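Long-range contacts in trehalose-6-phosphate phosphatase (Cryptococcus neoformans, PDB 5DX9), which belongs to the trehalose-phosphatase family of the HAD clan and binds a magnesium ion and a glycan: residues I193-M198 / V238-P243; R224-P229 / V261-R266. One frame throughout, in Å; residues are numbered along the deposited sequence.

Contact 1: residues I193-M198 / V238-P243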
loop_
_atom_site.group_PDB
_atom_site.type_symbol
_atom_site.label_atom_id
_atom_site.label_comp_id
_atom_site.label_asym_id
_atom_site.label_seq_id
_atom_site.Cartn_x
_atom_site.Cartn_y
_atom_site.Cartn_z
ATOM N N ILE A 193 -4.052 1.875 -6.802
ATOM C CA ILE A 193 -4.605 2.836 -5.857
ATOM C C ILE A 193 -3.811 4.136 -5.901
ATOM O O ILE A 193 -4.382 5.226 -5.928
ATOM C CB ILE A 193 -4.600 2.287 -4.423
ATOM C CG1 ILE A 193 -5.464 1.024 -4.336
ATOM C CG2 ILE A 193 -5.079 3.347 -3.446
ATOM C CD1 ILE A 193 -6.882 1.209 -4.838
ATOM N N VAL A 194 -2.488 4.004 -5.907
ATOM C CA VAL A 194 -1.598 5.152 -5.995
ATOM C C VAL A 194 -1.891 5.967 -7.248
ATOM O O VAL A 194 -1.877 7.196 -7.219
ATOM C CB VAL A 194 -0.122 4.719 -6.008
ATOM C CG1 VAL A 194 0.783 5.914 -6.279
ATOM C CG2 VAL A 194 0.245 4.030 -4.695
ATOM N N ARG A 195 -2.165 5.270 -8.345
ATOM C CA ARG A 195 -2.430 5.924 -9.620
ATOM C C ARG A 195 -3.783 6.621 -9.604
ATOM O O ARG A 195 -3.921 7.735 -10.109
ATOM C CB ARG A 195 -2.358 4.913 -10.761
ATOM C CG ARG A 195 -1.017 4.210 -10.840
ATOM C CD ARG A 195 -0.525 4.110 -12.264
ATOM N NE ARG A 195 -1.135 2.996 -12.981
ATOM C CZ ARG A 195 -0.673 1.751 -12.944
ATOM N NH1 ARG A 195 0.398 1.462 -12.215
ATOM N NH2 ARG A 195 -1.284 0.793 -13.630
ATOM N N ARG A 196 -4.779 5.958 -9.026
ATOM C CA ARG A 196 -6.076 6.581 -8.797
ATOM C C ARG A 196 -5.908 7.882 -8.019
ATOM O O ARG A 196 -6.489 8.908 -8.372
ATOM C CB ARG A 196 -7.004 5.635 -8.039
ATOM C CG ARG A 196 -8.258 6.305 -7.498
ATOM C CD ARG A 196 -8.832 5.524 -6.330
ATOM N NE ARG A 196 -9.964 6.212 -5.718
ATOM C CZ ARG A 196 -11.233 5.938 -5.990
ATOM N NH1 ARG A 196 -11.534 4.983 -6.861
ATOM N NH2 ARG A 196 -12.203 6.614 -5.389
ATOM N N LEU A 197 -5.101 7.831 -6.963
ATOM C CA LEU A 197 -4.865 9.002 -6.127
ATOM C C LEU A 197 -4.137 10.114 -6.882
ATOM O O LEU A 197 -4.428 11.293 -6.684
ATOM C CB LEU A 197 -4.072 8.618 -4.878
ATOM C CG LEU A 197 -4.770 7.638 -3.937
ATOM C CD1 LEU A 197 -4.100 7.638 -2.576
ATOM C CD2 LEU A 197 -6.243 7.980 -3.818
HETATM N N MSE A 198 -3.186 9.746 -7.735
HETATM C CA MSE A 198 -2.487 10.743 -8.542
HETATM C C MSE A 198 -3.436 11.393 -9.548
HETATM O O MSE A 198 -3.392 12.606 -9.754
HETATM C CB MSE A 198 -1.285 10.120 -9.263
HETATM C CG MSE A 198 -0.052 9.961 -8.378
HETATM SE SE MSE A 198 1.510 9.208 -9.291
HETATM C CE MSE A 198 0.750 7.505 -9.874
ATOM N N VAL A 238 3.491 16.212 -18.378
ATOM C CA VAL A 238 3.262 14.818 -18.023
ATOM C C VAL A 238 1.762 14.560 -17.949
ATOM O O VAL A 238 1.093 14.976 -17.005
ATOM C CB VAL A 238 3.930 14.441 -16.688
ATOM C CG1 VAL A 238 3.613 15.476 -15.622
ATOM C CG2 VAL A 238 3.493 13.049 -16.250
ATOM N N VAL A 239 1.240 13.884 -18.965
ATOM C CA VAL A 239 -0.189 13.629 -19.065
ATOM C C VAL A 239 -0.533 12.230 -18.567
ATOM O O VAL A 239 0.217 11.279 -18.793
ATOM C CB VAL A 239 -0.684 13.791 -20.514
ATOM C CG1 VAL A 239 -2.148 13.392 -20.629
ATOM C CG2 VAL A 239 -0.471 15.221 -20.985
HETATM N N MSE A 240 -1.669 12.109 -17.891
HETATM C CA MSE A 240 -2.098 10.822 -17.363
HETATM C C MSE A 240 -3.538 10.494 -17.741
HETATM O O MSE A 240 -4.456 11.264 -17.456
HETATM C CB MSE A 240 -1.947 10.798 -15.845
HETATM C CG MSE A 240 -2.282 9.462 -15.229
HETATM SE SE MSE A 240 -2.317 9.516 -13.288
HETATM C CE MSE A 240 -2.797 7.646 -12.991
ATOM N N LYS A 241 -3.730 9.348 -18.390
ATOM C CA LYS A 241 -5.070 8.854 -18.688
ATOM C C LYS A 241 -5.752 8.383 -17.408
ATOM O O LYS A 241 -5.081 8.061 -16.428
ATOM C CB LYS A 241 -5.029 7.703 -19.698
ATOM C CG LYS A 241 -4.326 8.008 -21.014
ATOM C CD LYS A 241 -4.601 6.904 -22.033
ATOM C CE LYS A 241 -3.703 7.005 -23.259
ATOM N NZ LYS A 241 -2.399 6.310 -23.051
ATOM N N PRO A 242 -7.092 8.351 -17.410
ATOM C CA PRO A 242 -7.840 7.784 -16.281
ATOM C C PRO A 242 -7.487 6.311 -16.066
ATOM O O PRO A 242 -7.686 5.498 -16.968
ATOM C CB PRO A 242 -9.302 7.950 -16.707
ATOM C CG PRO A 242 -9.284 9.077 -17.692
ATOM C CD PRO A 242 -7.981 8.948 -18.421
ATOM N N PRO A 243 -6.962 5.976 -14.879
ATOM C CA PRO A 243 -6.497 4.622 -14.563
ATOM C C PRO A 243 -7.631 3.658 -14.227
ATOM O O PRO A 243 -8.753 4.086 -13.962
ATOM C CB PRO A 243 -5.597 4.845 -13.348
ATOM C CG PRO A 243 -6.212 6.009 -12.661
ATOM C CD PRO A 243 -6.756 6.902 -13.751
#

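Contact 2: residues R224-P229 / V261-R266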
loop_
_atom_site.group_PDB
_atom_site.type_symbol
_atom_site.label_atom_id
_atom_site.label_comp_id
_atom_site.label_asym_id
_atom_site.label_seq_id
_atom_site.Cartn_x
_atom_site.Cartn_y
_atom_site.Cartn_z
ATOM N N ARG A 224 7.037 5.537 -10.737
ATOM C CA ARG A 224 8.067 5.717 -11.752
ATOM C C ARG A 224 7.484 5.802 -13.158
ATOM O O ARG A 224 7.872 6.665 -13.945
ATOM C CB ARG A 224 9.083 4.581 -11.681
ATOM C CG ARG A 224 10.028 4.675 -10.491
ATOM C CD ARG A 224 10.654 3.326 -10.181
ATOM N NE ARG A 224 11.290 2.742 -11.356
ATOM C CZ ARG A 224 12.597 2.771 -11.586
ATOM N NH1 ARG A 224 13.413 3.352 -10.715
ATOM N NH2 ARG A 224 13.087 2.214 -12.683
ATOM N N THR A 225 6.546 4.910 -13.467
ATOM C CA THR A 225 6.056 4.763 -14.834
ATOM C C THR A 225 5.104 5.875 -15.276
ATOM O O THR A 225 4.626 5.865 -16.410
ATOM C CB THR A 225 5.344 3.409 -15.030
ATOM O OG1 THR A 225 4.271 3.286 -14.089
ATOM C CG2 THR A 225 6.324 2.257 -14.840
ATOM N N ILE A 226 4.823 6.831 -14.395
ATOM C CA ILE A 226 4.093 8.023 -14.820
ATOM C C ILE A 226 5.005 8.890 -15.681
ATOM O O ILE A 226 4.542 9.705 -16.481
ATOM C CB ILE A 226 3.576 8.854 -13.637
ATOM C CG1 ILE A 226 4.714 9.167 -12.663
ATOM C CG2 ILE A 226 2.440 8.133 -12.944
ATOM C CD1 ILE A 226 4.333 10.153 -11.581
ATOM N N PHE A 227 6.308 8.701 -15.503
ATOM C CA PHE A 227 7.314 9.399 -16.292
ATOM C C PHE A 227 7.840 8.481 -17.381
ATOM O O PHE A 227 7.899 7.267 -17.192
ATOM C CB PHE A 227 8.462 9.870 -15.400
ATOM C CG PHE A 227 8.015 10.653 -14.205
ATOM C CD1 PHE A 227 7.205 11.766 -14.354
ATOM C CD2 PHE A 227 8.390 10.268 -12.928
ATOM C CE1 PHE A 227 6.787 12.489 -13.255
ATOM C CE2 PHE A 227 7.976 10.986 -11.824
ATOM C CZ PHE A 227 7.173 12.099 -11.989
ATOM N N PRO A 228 8.214 9.057 -18.532
ATOM C CA PRO A 228 8.823 8.269 -19.607
ATOM C C PRO A 228 10.083 7.560 -19.121
ATOM O O PRO A 228 10.766 8.077 -18.238
ATOM C CB PRO A 228 9.152 9.320 -20.672
ATOM C CG PRO A 228 8.207 10.443 -20.396
ATOM C CD PRO A 228 8.052 10.471 -18.908
ATOM N N PRO A 229 10.378 6.382 -19.691
ATOM C CA PRO A 229 11.489 5.497 -19.321
ATOM C C PRO A 229 12.836 6.197 -19.137
ATOM O O PRO A 229 13.686 5.684 -18.411
ATOM C CB PRO A 229 11.552 4.524 -20.498
ATOM C CG PRO A 229 10.142 4.426 -20.951
ATOM C CD PRO A 229 9.549 5.799 -20.761
ATOM N N VAL A 261 -5.414 14.085 -17.615
ATOM C CA VAL A 261 -4.984 15.163 -16.737
ATOM C C VAL A 261 -3.488 15.435 -16.864
ATOM O O VAL A 261 -2.702 14.530 -17.148
ATOM C CB VAL A 261 -5.316 14.858 -15.266
ATOM C CG1 VAL A 261 -4.292 13.906 -14.679
ATOM C CG2 VAL A 261 -5.361 16.140 -14.462
ATOM N N GLU A 262 -3.104 16.691 -16.667
ATOM C CA GLU A 262 -1.695 17.056 -16.595
ATOM C C GLU A 262 -1.226 17.030 -15.149
ATOM O O GLU A 262 -1.752 17.759 -14.307
ATOM C CB GLU A 262 -1.451 18.438 -17.199
ATOM C CG GLU A 262 -1.024 18.418 -18.653
ATOM C CD GLU A 262 -0.551 19.776 -19.133
ATOM O OE1 GLU A 262 -0.763 20.093 -20.323
ATOM O OE2 GLU A 262 0.038 20.523 -18.320
ATOM N N LEU A 263 -0.240 16.188 -14.860
ATOM C CA LEU A 263 0.281 16.072 -13.503
ATOM C C LEU A 263 1.294 17.171 -13.202
ATOM O O LEU A 263 2.095 17.544 -14.056
ATOM C CB LEU A 263 0.922 14.699 -13.285
ATOM C CG LEU A 263 0.000 13.491 -13.444
ATOM C CD1 LEU A 263 0.740 12.204 -13.095
ATOM C CD2 LEU A 263 -1.243 13.655 -12.584
ATOM N N THR A 264 1.250 17.682 -11.977
ATOM C CA THR A 264 2.196 18.699 -11.539
ATOM C C THR A 264 3.493 18.054 -11.068
ATOM O O THR A 264 4.571 18.638 -11.184
ATOM C CB THR A 264 1.609 19.553 -10.400
ATOM O OG1 THR A 264 0.426 20.218 -10.861
ATOM C CG2 THR A 264 2.624 20.584 -9.918
ATOM N N ILE A 265 3.378 16.839 -10.543
ATOM C CA ILE A 265 4.512 16.144 -9.945
ATOM C C ILE A 265 5.644 15.895 -10.939
ATOM O O ILE A 265 5.403 15.540 -12.091
ATOM C CB ILE A 265 4.080 14.792 -9.338
ATOM C CG1 ILE A 265 5.214 14.194 -8.513
ATOM C CG2 ILE A 265 3.634 13.831 -10.431
ATOM C CD1 ILE A 265 5.599 15.037 -7.321
ATOM N N ARG A 266 6.875 16.103 -10.481
ATOM C CA ARG A 266 8.068 15.724 -11.231
ATOM C C ARG A 266 8.920 14.788 -10.374
ATOM O O ARG A 266 8.830 14.817 -9.144
ATOM C CB ARG A 266 8.873 16.959 -11.654
ATOM C CG ARG A 266 8.230 17.767 -12.771
ATOM C CD ARG A 266 7.992 16.905 -13.997
ATOM N NE ARG A 266 7.320 17.630 -15.073
ATOM C CZ ARG A 266 6.013 17.870 -15.114
ATOM N NH1 ARG A 266 5.225 17.453 -14.130
ATOM N NH2 ARG A 266 5.492 18.534 -16.136
#

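Contact 1: residues I193-M198 / V238-P243
Met240, a selenomethionine, lays its terminal methyl against the helix backbone and CB of Arg195. Its chain is extended throughout, with CG anti to the backbone N (chi1 -176°), and this straight reach carries Met240 CE to 3.1 Å from Arg195 O and 3.6 Å from Arg195 CB, the tightest packing of the contact. One atom back, Met240 SE passes Met198 CB at 4.2 Å. Pro243 fills the adjoining place with ring atoms CB and CG: Pro243 CG rests 3.8 Å from Arg195 O and 3.9 Å from Arg196 N, while its CB approaches Arg195 CB. No hydrogen bond crosses the interface.

Within the HAD-type core, helix 190-200 leads into strand 206-211 of the central sheet and also packs on strand 21-25. The segment 238-243 runs past the side of this helix as a short strand that turns into a loop, and Pro243 occupies the N-cap position before helix 244-247.

Looser conditions prevail beyond Arg195 CB. The rest of that side chain bends at chi2 and chi3, and its guanidinium, on a partly exposed residue, forms a salt bridge with Glu192. The buried Arg196 instead sends its end away from 238-243, toward a salt bridge with Glu200 and hydrogen bonds to Ala245 O and Gln95.

Contact 2: residues R224-P229 / V261-R266
Between Phe227 and Arg266 the two backbones stand 8.1 Å apart at their CA atoms, and the gap from 224-229 to 261-266 is bridged by side chains without a single hydrogen bond across it. Phe227 uses the rim of its ring. Ile265 O lies near the ring plane, 3.5 Å from Phe227 CE1, so a ring C-H edge meets the carbonyl oxygen. The tip of the ring approaches the main chain of the next residue obliquely, with Phe227 CZ 3.6 Å from Arg266 C. One face of the same ring is covered by its neighbour in sequence, since Ile226 CG1 sits 3.6 Å above the Phe227 ring plane, over the centre.

Ile226 carries much of the apolar packing, to which Phe227 CZ adds a contact with Ile265 CG2. The CG1 of Ile226 stands between the backbone N and the carbonyl carbon (chi1 53°), and from there Ile226 CD1 extends to 3.9 Å from Ile265 CG2, the two isoleucine side chains meeting at about a right angle. Leu263 CD1 is a more distant partner, 4.4 Å from Ile226 CD1.

Behind this surface, Arg266 folds back on its own segment. A nearly straight bond (166°) joins Arg266 NH1 to Leu263 O at 3.1 Å, and Arg266 NH1 also reaches Ile265 O at 2.8 Å, standing above each carbonyl plane. Ile265 O is thereby shared between the guanidinium and the ring edge of Phe227, and the two bonds tie the turn after the strand together.

Segment 224-229 carries the weakly bonded last residues of helix 217-225 into a loop, and segment 261-266 contains strand 261-263, which pairs antiparallel with strand 238-240, while Ile226 also touches Met198 of helix 190-200.

Overall arrangement
The two contacts interlock along the chain, their segments following one another in the order 193-198, 224-229, 238-243, 261-266, and their centres lie 9 Å apart. The join is the two-stranded antiparallel ribbon of 238-240 and 261-263, where Met240 N lies 2.7 Å from Val261 O and Val238 O 2.8 Å from Leu263 N, both probable hydrogen bonds. Val238 CG2 of segment 238-243 also packs 3.5 Å from Ile226 O of contact 2. Neither contact supplies a residue to the magnesium site of Asn26, Asp28 and Asp212 or to the glycan pocket; both lie on the same side of the chain's centre. Helix 190-200 packs on strand 21-25, which leads to Asn26, and strand 206-211 ends just before Asp212.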